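Hypothetical protein PH1789 (Pyrococcus horikoshii, PDB 1WR2) is of unknown function but contains an ATP-grasp domain, an alpha+beta fold in which helices pack against antiparallel sheets. Local coordinates at residues K40-L45 against K89-I94; L79-K82 against E86-K89; D46-Y51 against V110-M115; P66-K71 against E96-Y101. All blocks are in the same frame, centred on the assembly; numbering follows the deposited sequence.

Contact 1 (K40-L45 against K89-I94); sequences KLAKTL and KKWEEI
Thr44 and Leu45 meet Trp91, a residue of a helical turn stapled by a short salt bridge, Lys90 NZ to Glu93 OE2 at 2.7 Å. That pair lies apart from the contact; two oppositely charged side chains one turn apart suit the partly exposed helix face. The setting is a small alpha+beta layer of the ATP-grasp domain, in which helices 45-55 and 84-101 lie side by side against a four-stranded antiparallel sheet. Residues 40-45 run from edge strand 40-42 into the first residue of helix 45-55. Thr44 holds the N-cap position, its OG1 taking the N-H of Glu47, a role for which a short hydroxyl side chain is well suited.

The indole of Trp91 does most of the work across the contact. With CG anti to the backbone N (chi1 171°), the ring reaches beneath the start of the neighbouring helix. Leu45 CA makes a CH-pi contact, 3.7 Å from the centroid of the six-membered ring and only 2° off its normal. Leu45 N lies over the same face, 3.5 Å from Trp91 CZ2. Thr44 C comes in obliquely, within 3.3 Å of Trp91 CH2. The leucine side chain continues across the indole, with CD1 3.8 Å from Trp91 CG, so backbone and branched side chain together cover the face lengthwise. Beyond the two segments, Trp91 also touches Ala48 and Val110, and its ring meets that of His95. A small residue suits the far end of the indole, where Ala42 CB approaches the ring edge, 4.2 Å from Trp91 CZ3.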
loop_
_atom_site.group_PDB
_atom_site.type_symbol
_atom_site.label_atom_id
_atom_site.label_comp_id
_atom_site.label_asym_id
_atom_site.label_seq_id
_atom_site.Cartn_x
_atom_site.Cartn_y
_atom_site.Cartn_z
ATOM N N LYS A 40 6.841 -9.640 7.213
ATOM C CA LYS A 40 7.130 -11.018 6.850
ATOM C C LYS A 40 5.875 -11.793 6.486
ATOM O O LYS A 40 4.817 -11.592 7.078
ATOM C CB LYS A 40 7.853 -11.735 7.992
ATOM C CG LYS A 40 9.334 -11.412 8.136
ATOM C CD LYS A 40 9.569 -10.080 8.809
ATOM C CE LYS A 40 10.985 -10.004 9.361
ATOM N NZ LYS A 40 12.007 -10.278 8.315
ATOM N N LEU A 41 6.004 -12.684 5.514
ATOM C CA LEU A 41 4.877 -13.498 5.070
ATOM C C LEU A 41 4.934 -14.872 5.724
ATOM O O LEU A 41 5.748 -15.718 5.352
ATOM C CB LEU A 41 4.896 -13.658 3.544
ATOM C CG LEU A 41 3.761 -14.511 2.963
ATOM C CD1 LEU A 41 2.436 -13.899 3.320
ATOM C CD2 LEU A 41 3.905 -14.620 1.458
ATOM N N ALA A 42 4.070 -15.093 6.704
ATOM C CA ALA A 42 4.026 -16.371 7.403
ATOM C C ALA A 42 3.147 -17.371 6.648
ATOM O O ALA A 42 2.057 -17.036 6.206
ATOM C CB ALA A 42 3.489 -16.163 8.822
ATOM N N LYS A 43 3.629 -18.600 6.492
ATOM C CA LYS A 43 2.856 -19.628 5.808
ATOM C C LYS A 43 2.157 -20.510 6.841
ATOM O O LYS A 43 1.234 -21.247 6.510
ATOM C CB LYS A 43 3.763 -20.492 4.924
ATOM C CG LYS A 43 4.446 -19.730 3.788
ATOM C CD LYS A 43 3.423 -19.097 2.857
ATOM C CE LYS A 43 4.087 -18.289 1.736
ATOM N NZ LYS A 43 4.866 -19.142 0.791
ATOM N N THR A 44 2.612 -20.437 8.091
ATOM C CA THR A 44 2.021 -21.224 9.182
ATOM C C THR A 44 1.955 -20.368 10.437
ATOM O O THR A 44 2.588 -19.307 10.508
ATOM C CB THR A 44 2.862 -22.477 9.534
ATOM O OG1 THR A 44 4.127 -22.069 10.067
ATOM C CG2 THR A 44 3.090 -23.349 8.300
ATOM N N LEU A 45 1.192 -20.826 11.427
ATOM C CA LEU A 45 1.071 -20.093 12.678
ATOM C C LEU A 45 2.421 -20.080 13.395
ATOM O O LEU A 45 2.795 -19.077 14.006
ATOM C CB LEU A 45 -0.007 -20.729 13.564
ATOM C CG LEU A 45 -0.152 -20.215 15.000
ATOM C CD1 LEU A 45 -0.359 -18.716 15.025
ATOM C CD2 LEU A 45 -1.331 -20.930 15.648
ATOM N N LYS A 89 -5.000 -16.706 18.500
ATOM C CA LYS A 89 -6.448 -16.612 18.373
ATOM C C LYS A 89 -6.857 -15.745 17.178
ATOM O O LYS A 89 -7.838 -16.042 16.498
ATOM C CB LYS A 89 -7.061 -16.077 19.676
ATOM C CG LYS A 89 -6.927 -14.573 19.912
ATOM C CD LYS A 89 -7.218 -14.229 21.378
ATOM C CE LYS A 89 -7.717 -12.799 21.558
ATOM N NZ LYS A 89 -6.824 -11.783 20.944
ATOM N N LYS A 90 -6.106 -14.678 16.918
ATOM C CA LYS A 90 -6.413 -13.808 15.784
ATOM C C LYS A 90 -6.073 -14.511 14.477
ATOM O O LYS A 90 -6.658 -14.226 13.433
ATOM C CB LYS A 90 -5.651 -12.491 15.902
ATOM C CG LYS A 90 -6.176 -11.611 17.019
ATOM C CD LYS A 90 -7.661 -11.354 16.827
ATOM C CE LYS A 90 -8.275 -10.670 18.042
ATOM N NZ LYS A 90 -9.715 -10.373 17.814
ATOM N N TRP A 91 -5.126 -15.440 14.544
ATOM C CA TRP A 91 -4.743 -16.210 13.377
ATOM C C TRP A 91 -5.942 -17.085 13.003
ATOM O O TRP A 91 -6.274 -17.236 11.826
ATOM C CB TRP A 91 -3.522 -17.077 13.692
ATOM C CG TRP A 91 -3.196 -18.066 12.610
ATOM C CD1 TRP A 91 -3.858 -19.232 12.331
ATOM C CD2 TRP A 91 -2.163 -17.949 11.628
ATOM N NE1 TRP A 91 -3.299 -19.842 11.235
ATOM C CE2 TRP A 91 -2.258 -19.075 10.784
ATOM C CE3 TRP A 91 -1.166 -16.996 11.376
ATOM C CZ2 TRP A 91 -1.394 -19.277 9.706
ATOM C CZ3 TRP A 91 -0.306 -17.199 10.301
ATOM C CH2 TRP A 91 -0.428 -18.330 9.482
ATOM N N GLU A 92 -6.599 -17.651 14.011
ATOM C CA GLU A 92 -7.766 -18.495 13.771
ATOM C C GLU A 92 -8.922 -17.650 13.245
ATOM O O GLU A 92 -9.624 -18.046 12.318
ATOM C CB GLU A 92 -8.197 -19.204 15.064
ATOM C CG GLU A 92 -7.266 -20.327 15.518
ATOM C CD GLU A 92 -7.770 -21.036 16.771
ATOM O OE1 GLU A 92 -7.890 -20.371 17.826
ATOM O OE2 GLU A 92 -8.048 -22.258 16.701
ATOM N N GLU A 93 -9.118 -16.481 13.844
ATOM C CA GLU A 93 -10.189 -15.589 13.433
ATOM C C GLU A 93 -10.155 -15.204 11.963
ATOM O O GLU A 93 -11.144 -15.394 11.247
ATOM C CB GLU A 93 -10.162 -14.307 14.253
ATOM C CG GLU A 93 -10.777 -14.424 15.612
ATOM C CD GLU A 93 -11.169 -13.076 16.143
ATOM O OE1 GLU A 93 -11.849 -12.335 15.397
ATOM O OE2 GLU A 93 -10.804 -12.757 17.293
ATOM N N ILE A 94 -9.028 -14.658 11.509
ATOM C CA ILE A 94 -8.926 -14.220 10.123
ATOM C C ILE A 94 -9.166 -15.346 9.139
ATOM O O ILE A 94 -9.726 -15.122 8.069
ATOM C CB ILE A 94 -7.567 -13.537 9.812
ATOM C CG1 ILE A 94 -6.409 -14.512 10.023
ATOM C CG2 ILE A 94 -7.412 -12.288 10.676
ATOM C CD1 ILE A 94 -5.045 -13.908 9.715
#

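Contact 2 (L79-K82 against E86-K89); sequences LNIK and ELKK
Strand 77-81 ends at Ile81 and the chain turns straight back into helix 84-101, which brings the CA atoms of Ile81 and Leu87 within 6.0 Å. Glu86, in the first turn of that helix, reaches back over the end of the strand. Its CG stands anti to the backbone N (chi1 163°) and the chain beyond is extended, which carries the carboxylate to the backbone of Lys82. There Lys82 N gives its hydrogen to Glu86 OE1 at 2.9 Å, a fairly straight bond (161°) that meets the oxygen from above the carboxylate plane, 48° out of it.

The other oxygen is held as well. Water 1 donates to Leu79 O at 2.9 Å and to Glu86 OE2 at 3.1 Å, tying the carboxylate to a strand carbonyl, and Lys89 NZ adds a salt bridge to Glu86 OE2, weak as a hydrogen bond. Asn80 takes a left-handed backbone conformation, which asparagine tolerates better than most residues. Asn83 OD1 accepts the N-H of Glu86, so side chain and backbone of this glutamate both secure the turn, and its negative charge near the helix start probably suits the helix dipole.

Below the polar layer, Ile81 supplies a branched methyl for close packing. Its CG2 lies 3.6 Å from Glu86 CG and 3.7 Å from Leu87 CB. Leu87 then continues inward to Leu61 and to Leu45, Leu49 and Ala52 of helix 45-55. Such a short beta-to-alpha turn, with a first-turn glutamate holding the backbone just before the helix, joins an outermost strand of this ATP-grasp sheet to the helix that covers it.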
loop_
_atom_site.group_PDB
_atom_site.type_symbol
_atom_site.label_atom_id
_atom_site.label_comp_id
_atom_site.label_asym_id
_atom_site.label_seq_id
_atom_site.Cartn_x
_atom_site.Cartn_y
_atom_site.Cartn_z
ATOM N N LEU A 79 -5.476 -5.917 14.153
ATOM C CA LEU A 79 -4.477 -4.990 14.657
ATOM C C LEU A 79 -4.086 -5.115 16.128
ATOM O O LEU A 79 -4.711 -5.832 16.906
ATOM C CB LEU A 79 -4.947 -3.558 14.397
ATOM C CG LEU A 79 -5.419 -3.185 12.989
ATOM C CD1 LEU A 79 -5.811 -1.716 12.991
ATOM C CD2 LEU A 79 -4.325 -3.427 11.966
ATOM N N ASN A 80 -3.027 -4.391 16.480
ATOM C CA ASN A 80 -2.483 -4.324 17.829
ATOM C C ASN A 80 -2.496 -5.618 18.639
ATOM O O ASN A 80 -2.989 -5.656 19.771
ATOM C CB ASN A 80 -3.189 -3.204 18.602
ATOM C CG ASN A 80 -2.385 -2.721 19.794
ATOM O OD1 ASN A 80 -1.517 -1.854 19.665
ATOM N ND2 ASN A 80 -2.679 -3.270 20.969
ATOM N N ILE A 81 -1.943 -6.674 18.053
ATOM C CA ILE A 81 -1.842 -7.975 18.706
ATOM C C ILE A 81 -0.665 -7.853 19.675
ATOM O O ILE A 81 0.487 -7.758 19.254
ATOM C CB ILE A 81 -1.552 -9.075 17.678
ATOM C CG1 ILE A 81 -2.733 -9.182 16.701
ATOM C CG2 ILE A 81 -1.266 -10.375 18.388
ATOM C CD1 ILE A 81 -2.468 -10.031 15.461
ATOM N N LYS A 82 -0.954 -7.875 20.971
ATOM C CA LYS A 82 0.086 -7.685 21.974
ATOM C C LYS A 82 0.959 -8.868 22.366
ATOM O O LYS A 82 2.076 -8.671 22.849
ATOM C CB LYS A 82 -0.536 -7.077 23.233
ATOM C CG LYS A 82 -1.391 -5.848 22.952
ATOM C CD LYS A 82 -1.705 -5.047 24.210
ATOM C CE LYS A 82 -2.316 -5.908 25.312
ATOM N NZ LYS A 82 -1.301 -6.806 25.948
ATOM N N GLU A 86 -2.681 -14.064 21.950
ATOM C CA GLU A 86 -3.604 -13.284 21.141
ATOM C C GLU A 86 -3.352 -13.487 19.643
ATOM O O GLU A 86 -4.285 -13.466 18.843
ATOM C CB GLU A 86 -3.490 -11.801 21.513
ATOM C CG GLU A 86 -4.087 -10.846 20.492
ATOM C CD GLU A 86 -4.410 -9.480 21.076
ATOM O OE1 GLU A 86 -3.562 -8.916 21.807
ATOM O OE2 GLU A 86 -5.519 -8.969 20.787
ATOM N N LEU A 87 -2.090 -13.686 19.268
ATOM C CA LEU A 87 -1.745 -13.903 17.865
ATOM C C LEU A 87 -2.317 -15.242 17.408
ATOM O O LEU A 87 -2.798 -15.364 16.286
ATOM C CB LEU A 87 -0.214 -13.880 17.678
ATOM C CG LEU A 87 0.339 -13.801 16.245
ATOM C CD1 LEU A 87 1.772 -13.273 16.263
ATOM C CD2 LEU A 87 0.283 -15.165 15.597
ATOM N N LYS A 88 -2.276 -16.242 18.288
ATOM C CA LYS A 88 -2.795 -17.571 17.964
ATOM C C LYS A 88 -4.300 -17.542 17.739
ATOM O O LYS A 88 -4.818 -18.267 16.890
ATOM C CB LYS A 88 -2.481 -18.566 19.086
ATOM C CG LYS A 88 -1.003 -18.864 19.275
ATOM C CD LYS A 88 -0.780 -19.831 20.436
ATOM C CE LYS A 88 0.690 -20.226 20.571
ATOM N NZ LYS A 88 0.930 -21.097 21.764
ATOM N N LYS A 89 -5.000 -16.706 18.500
ATOM C CA LYS A 89 -6.448 -16.612 18.373
ATOM C C LYS A 89 -6.857 -15.745 17.178
ATOM O O LYS A 89 -7.838 -16.042 16.498
ATOM C CB LYS A 89 -7.061 -16.077 19.676
ATOM C CG LYS A 89 -6.927 -14.573 19.912
ATOM C CD LYS A 89 -7.218 -14.229 21.378
ATOM C CE LYS A 89 -7.717 -12.799 21.558
ATOM N NZ LYS A 89 -6.824 -11.783 20.944
HETATM O O HOH W 1 -6.312 -7.983 17.993
HETATM O O HOH W 2 -4.679 -6.353 21.799
#

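Contact 3 (D46-Y51 against V110-M115); sequences DEALEY and VLVAPM
Helix 45-55 lies against strand 109-114 with Ala48 and Val112 as the nearest pair, their CA atoms 6.5 Å apart. This is helix-on-sheet packing in the small alpha+beta layer of the ATP-grasp domain, and no hydrogen bond crosses between the two segments. The strand is an inner one: backbone bonds join Val110 and Val112 to strand 40-42 on one flank, and Leu111 and Ala113 to strand 59-64 on the other. Alternation along it sends Val110 and Val112 to the helical face of the sheet, while Leu111 and Ala113 touch Glu39.

Val112 packs against one turn of the helix. With CG1 anti to the backbone N (chi1 -177°), CG2 is the branch presented to Ala48, 4.0 Å from both its CB and its CA. Alanine suits this place because its single methyl lets the helix settle close to the sheet, and a beta-branched valine both favours the strand and offers a compact surface. Ala48 also touches Trp91 of helix 84-101, and Val112 touches Leu61.

Tyr51, one turn further along the helix, contributes differently. Its CB faces the strand, but the ring swings away over strand 40-42, where it packs on Lys40 and Ala42; the ring CD1 lies beside the aliphatic part of Lys40. At the start of the same helix Glu47 OE1 accepts the N-H of Lys43, fixing the link between edge strand and helix. Across the main contact, the tyrosine's share is the looser approach of Tyr51 CB to Val112 CB at 4.3 Å.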
loop_
_atom_site.group_PDB
_atom_site.type_symbol
_atom_site.label_atom_id
_atom_site.label_comp_id
_atom_site.label_asym_id
_atom_site.label_seq_id
_atom_site.Cartn_x
_atom_site.Cartn_y
_atom_site.Cartn_z
ATOM N N ASP A 46 3.157 -21.188 13.320
ATOM C CA ASP A 46 4.470 -21.240 13.955
ATOM C C ASP A 46 5.359 -20.163 13.347
ATOM O O ASP A 46 6.048 -19.436 14.062
ATOM C CB ASP A 46 5.129 -22.611 13.766
ATOM C CG ASP A 46 4.554 -23.667 14.688
ATOM O OD1 ASP A 46 4.396 -23.382 15.894
ATOM O OD2 ASP A 46 4.272 -24.784 14.211
ATOM N N GLU A 47 5.335 -20.057 12.023
ATOM C CA GLU A 47 6.138 -19.052 11.337
ATOM C C GLU A 47 5.763 -17.646 11.795
ATOM O O GLU A 47 6.633 -16.812 12.043
ATOM C CB GLU A 47 5.948 -19.161 9.825
ATOM C CG GLU A 47 6.837 -20.200 9.155
ATOM C CD GLU A 47 6.622 -20.253 7.656
ATOM O OE1 GLU A 47 6.364 -19.187 7.054
ATOM O OE2 GLU A 47 6.723 -21.353 7.076
ATOM N N ALA A 48 4.464 -17.388 11.905
ATOM C CA ALA A 48 3.984 -16.079 12.327
ATOM C C ALA A 48 4.488 -15.753 13.725
ATOM O O ALA A 48 4.887 -14.626 14.005
ATOM C CB ALA A 48 2.461 -16.043 12.295
ATOM N N LEU A 49 4.469 -16.745 14.609
ATOM C CA LEU A 49 4.929 -16.534 15.972
ATOM C C LEU A 49 6.402 -16.120 15.981
ATOM O O LEU A 49 6.801 -15.246 16.755
ATOM C CB LEU A 49 4.717 -17.806 16.799
ATOM C CG LEU A 49 3.251 -18.178 17.033
ATOM C CD1 LEU A 49 3.170 -19.495 17.782
ATOM C CD2 LEU A 49 2.553 -17.061 17.822
ATOM N N GLU A 50 7.197 -16.741 15.111
ATOM C CA GLU A 50 8.622 -16.430 14.997
ATOM C C GLU A 50 8.826 -15.001 14.504
ATOM O O GLU A 50 9.559 -14.223 15.118
ATOM C CB GLU A 50 9.305 -17.375 14.007
ATOM C CG GLU A 50 9.347 -18.834 14.414
ATOM C CD GLU A 50 10.121 -19.683 13.412
ATOM O OE1 GLU A 50 9.667 -19.811 12.251
ATOM O OE2 GLU A 50 11.190 -20.214 13.787
ATOM N N TYR A 51 8.185 -14.672 13.382
ATOM C CA TYR A 51 8.288 -13.338 12.789
ATOM C C TYR A 51 7.813 -12.255 13.752
ATOM O O TYR A 51 8.365 -11.157 13.777
ATOM C CB TYR A 51 7.465 -13.246 11.498
ATOM C CG TYR A 51 7.967 -14.104 10.353
ATOM C CD1 TYR A 51 9.324 -14.157 10.038
ATOM C CD2 TYR A 51 7.077 -14.817 9.549
ATOM C CE1 TYR A 51 9.783 -14.898 8.943
ATOM C CE2 TYR A 51 7.522 -15.559 8.453
ATOM C CZ TYR A 51 8.876 -15.593 8.156
ATOM O OH TYR A 51 9.324 -16.309 7.066
ATOM N N VAL A 110 -0.079 -15.325 5.627
ATOM C CA VAL A 110 -0.488 -14.199 6.454
ATOM C C VAL A 110 0.652 -13.219 6.640
ATOM O O VAL A 110 1.754 -13.598 7.039
ATOM C CB VAL A 110 -0.956 -14.656 7.846
ATOM C CG1 VAL A 110 -1.321 -13.446 8.688
ATOM C CG2 VAL A 110 -2.140 -15.582 7.706
ATOM N N LEU A 111 0.387 -11.957 6.345
ATOM C CA LEU A 111 1.404 -10.934 6.481
ATOM C C LEU A 111 1.487 -10.498 7.941
ATOM O O LEU A 111 0.472 -10.142 8.561
ATOM C CB LEU A 111 1.059 -9.742 5.576
ATOM C CG LEU A 111 2.205 -8.828 5.137
ATOM C CD1 LEU A 111 3.348 -9.671 4.592
ATOM C CD2 LEU A 111 1.712 -7.853 4.073
ATOM N N VAL A 112 2.692 -10.572 8.499
ATOM C CA VAL A 112 2.931 -10.157 9.878
ATOM C C VAL A 112 3.681 -8.841 9.747
ATOM O O VAL A 112 4.802 -8.816 9.243
ATOM C CB VAL A 112 3.828 -11.155 10.645
ATOM C CG1 VAL A 112 3.967 -10.713 12.089
ATOM C CG2 VAL A 112 3.256 -12.549 10.565
ATOM N N ALA A 113 3.066 -7.754 10.194
ATOM C CA ALA A 113 3.683 -6.446 10.081
ATOM C C ALA A 113 3.705 -5.710 11.409
ATOM O O ALA A 113 3.091 -6.136 12.383
ATOM C CB ALA A 113 2.939 -5.616 9.047
ATOM N N PRO A 114 4.410 -4.576 11.458
ATOM C CA PRO A 114 4.477 -3.812 12.700
ATOM C C PRO A 114 3.333 -2.812 12.838
ATOM O O PRO A 114 2.655 -2.472 11.859
ATOM C CB PRO A 114 5.835 -3.123 12.592
ATOM C CG PRO A 114 5.891 -2.791 11.109
ATOM C CD PRO A 114 5.386 -4.077 10.469
ATOM N N MET A 115 3.104 -2.374 14.072
ATOM C CA MET A 115 2.093 -1.367 14.348
ATOM C C MET A 115 2.828 -0.050 14.139
ATOM O O MET A 115 3.567 0.413 15.013
ATOM C CB MET A 115 1.600 -1.480 15.790
ATOM C CG MET A 115 0.503 -2.518 15.997
ATOM S SD MET A 115 -1.034 -2.056 15.155
ATOM C CE MET A 115 -1.650 -0.798 16.283
#

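Contact 4 (P66-K71 against E96-Y101); sequences PQILHK and ENAKKY
The loop between strand 59-64 and the short helix 71-74 is pinned to the last turn of helix 84-101 by Ile68, which enters the angle between Ala98 and Tyr101. These two helical residues are three positions apart, so they offer neighbouring surfaces on one side of the helix. Ile68 CD1 meets Ala98 CB at 3.5 Å, tighter than usual for two carbons, and alanine's lone methyl suits this close approach. Both also touch Leu63 of strand 59-64, extending the buried apolar layer beyond the sheet.

Tyr101 flanks Ile68 one turn on from Ala98. Its CG is anti to the backbone N (chi1 -167°), which brings the ring up beside the isoleucine. CD2 lies 4.1 Å from both Ile68 CG1 and Ile68 CG2, so the two branches at the isoleucine CB share one corner of the ring. Near the ring plane, Gln67 O approaches the edge at CE2, 4.3 Å away. An aromatic with a polar end fits here: the ring packs on Ile68, while OH is hydrogen-bonded to Asp73 and also to water 3 at 3.2 Å. The same water accepts the N-H of His70 at 2.9 Å, giving a second, solvent-mediated tie between helix and loop.

Elsewhere Gln67 OE1 takes the N-H of Glu106, and Lys71 NZ forms salt bridges with Glu22 and Asp229. His70 is the centre of an inverse gamma turn, closed by a weak bond from Lys71 N to Leu69 O, and this sharp bend leads the loop into helix 71-74 of the ATP-grasp domain.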
loop_
_atom_site.group_PDB
_atom_site.type_symbol
_atom_site.label_atom_id
_atom_site.label_comp_id
_atom_site.label_asym_id
_atom_site.label_seq_id
_atom_site.Cartn_x
_atom_site.Cartn_y
_atom_site.Cartn_z
ATOM N N PRO A 66 -5.654 -13.839 -3.180
ATOM C CA PRO A 66 -6.015 -13.148 -4.420
ATOM C C PRO A 66 -7.525 -12.938 -4.505
ATOM O O PRO A 66 -7.995 -12.071 -5.236
ATOM C CB PRO A 66 -5.516 -14.097 -5.506
ATOM C CG PRO A 66 -4.409 -14.869 -4.827
ATOM C CD PRO A 66 -4.986 -15.120 -3.466
ATOM N N GLN A 67 -8.282 -13.737 -3.755
ATOM C CA GLN A 67 -9.743 -13.635 -3.764
ATOM C C GLN A 67 -10.271 -12.652 -2.731
ATOM O O GLN A 67 -11.447 -12.288 -2.757
ATOM C CB GLN A 67 -10.393 -14.997 -3.500
ATOM C CG GLN A 67 -10.231 -16.008 -4.610
ATOM C CD GLN A 67 -8.782 -16.370 -4.855
ATOM O OE1 GLN A 67 -8.056 -16.732 -3.930
ATOM N NE2 GLN A 67 -8.354 -16.278 -6.113
ATOM N N ILE A 68 -9.405 -12.231 -1.816
ATOM C CA ILE A 68 -9.805 -11.302 -0.772
ATOM C C ILE A 68 -8.910 -10.072 -0.809
ATOM O O ILE A 68 -8.016 -9.919 0.023
ATOM C CB ILE A 68 -9.701 -11.960 0.616
ATOM C CG1 ILE A 68 -10.396 -13.325 0.598
ATOM C CG2 ILE A 68 -10.336 -11.064 1.663
ATOM C CD1 ILE A 68 -10.275 -14.086 1.890
ATOM N N LEU A 69 -9.154 -9.196 -1.777
ATOM C CA LEU A 69 -8.361 -7.981 -1.923
ATOM C C LEU A 69 -8.782 -6.882 -0.939
ATOM O O LEU A 69 -7.942 -6.148 -0.423
ATOM C CB LEU A 69 -8.460 -7.470 -3.361
ATOM C CG LEU A 69 -8.024 -8.455 -4.454
ATOM C CD1 LEU A 69 -8.360 -7.864 -5.823
ATOM C CD2 LEU A 69 -6.531 -8.754 -4.341
ATOM N N HIS A 70 -10.081 -6.769 -0.682
ATOM C CA HIS A 70 -10.591 -5.770 0.255
ATOM C C HIS A 70 -10.588 -6.393 1.652
ATOM O O HIS A 70 -11.620 -6.832 2.164
ATOM C CB HIS A 70 -12.008 -5.353 -0.136
ATOM C CG HIS A 70 -12.522 -4.168 0.622
ATOM N ND1 HIS A 70 -13.804 -3.685 0.469
ATOM C CD2 HIS A 70 -11.921 -3.358 1.526
ATOM C CE1 HIS A 70 -13.971 -2.628 1.243
ATOM N NE2 HIS A 70 -12.843 -2.408 1.897
ATOM N N LYS A 71 -9.407 -6.423 2.261
ATOM C CA LYS A 71 -9.220 -7.015 3.579
ATOM C C LYS A 71 -10.148 -6.517 4.688
ATOM O O LYS A 71 -10.674 -7.323 5.453
ATOM C CB LYS A 71 -7.756 -6.853 4.005
ATOM C CG LYS A 71 -6.768 -7.568 3.079
ATOM C CD LYS A 71 -5.326 -7.468 3.584
ATOM C CE LYS A 71 -4.801 -6.038 3.528
ATOM N NZ LYS A 71 -4.582 -5.573 2.128
ATOM N N GLU A 96 -11.155 -17.863 9.674
ATOM C CA GLU A 96 -12.588 -18.126 9.752
ATOM C C GLU A 96 -13.306 -17.066 8.933
ATOM O O GLU A 96 -14.183 -17.377 8.135
ATOM C CB GLU A 96 -13.077 -18.058 11.203
ATOM C CG GLU A 96 -12.363 -19.009 12.162
ATOM C CD GLU A 96 -12.799 -18.816 13.614
ATOM O OE1 GLU A 96 -13.074 -17.661 14.005
ATOM O OE2 GLU A 96 -12.853 -19.811 14.367
ATOM N N ASN A 97 -12.919 -15.811 9.135
ATOM C CA ASN A 97 -13.531 -14.701 8.424
ATOM C C ASN A 97 -13.347 -14.828 6.927
ATOM O O ASN A 97 -14.227 -14.458 6.155
ATOM C CB ASN A 97 -12.955 -13.370 8.914
ATOM C CG ASN A 97 -13.290 -13.100 10.365
ATOM O OD1 ASN A 97 -13.995 -13.886 11.002
ATOM N ND2 ASN A 97 -12.789 -11.991 10.900
ATOM N N ALA A 98 -12.201 -15.356 6.516
ATOM C CA ALA A 98 -11.920 -15.536 5.102
ATOM C C ALA A 98 -12.773 -16.675 4.549
ATOM O O ALA A 98 -13.172 -16.661 3.387
ATOM C CB ALA A 98 -10.447 -15.849 4.904
ATOM N N LYS A 99 -13.049 -17.662 5.396
ATOM C CA LYS A 99 -13.846 -18.809 4.985
ATOM C C LYS A 99 -15.290 -18.398 4.718
ATOM O O LYS A 99 -15.919 -18.879 3.774
ATOM C CB LYS A 99 -13.806 -19.894 6.068
ATOM C CG LYS A 99 -14.055 -21.294 5.543
ATOM C CD LYS A 99 -12.968 -21.691 4.550
ATOM C CE LYS A 99 -13.224 -23.069 3.965
ATOM N NZ LYS A 99 -14.540 -23.131 3.272
ATOM N N LYS A 100 -15.812 -17.505 5.549
ATOM C CA LYS A 100 -17.184 -17.037 5.390
ATOM C C LYS A 100 -17.289 -16.089 4.200
ATOM O O LYS A 100 -18.311 -16.041 3.521
ATOM C CB LYS A 100 -17.652 -16.311 6.657
ATOM C CG LYS A 100 -17.484 -17.109 7.942
ATOM C CD LYS A 100 -18.011 -16.335 9.146
ATOM C CE LYS A 100 -17.432 -16.864 10.457
ATOM N NZ LYS A 100 -17.631 -18.335 10.638
ATOM N N TYR A 101 -16.214 -15.348 3.945
ATOM C CA TYR A 101 -16.173 -14.375 2.858
ATOM C C TYR A 101 -16.054 -15.010 1.465
ATOM O O TYR A 101 -16.819 -14.678 0.553
ATOM C CB TYR A 101 -15.010 -13.418 3.098
ATOM C CG TYR A 101 -15.031 -12.189 2.232
ATOM C CD1 TYR A 101 -15.821 -11.092 2.567
ATOM C CD2 TYR A 101 -14.253 -12.118 1.082
ATOM C CE1 TYR A 101 -15.826 -9.946 1.773
ATOM C CE2 TYR A 101 -14.257 -10.982 0.281
ATOM C CZ TYR A 101 -15.041 -9.902 0.630
ATOM O OH TYR A 101 -15.034 -8.778 -0.166
HETATM O O HOH W 3 -12.165 -8.581 -1.524
#

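How the contacts relate
From the N terminus, strand 40-42 opens contact 1, which closes on the middle of helix 84-101, and helix 45-55 follows at once to open contact 3, which closes last, on strand 109-114; the two cross. Contact 4 begins in the loop after strand 59-64 and ends on the last turns of helix 84-101, crossing contact 1 but lying wholly within contact 3. Contact 2, the shortest loop, sits inside both contacts 3 and 4 and shares Lys89 with contact 1. Contacts 2, 1 and 4 thus follow one another down helix 84-101. Ala42 against Ala48 joins contacts 1 and 3, and Leu87, between the two helices, links both to contact 2.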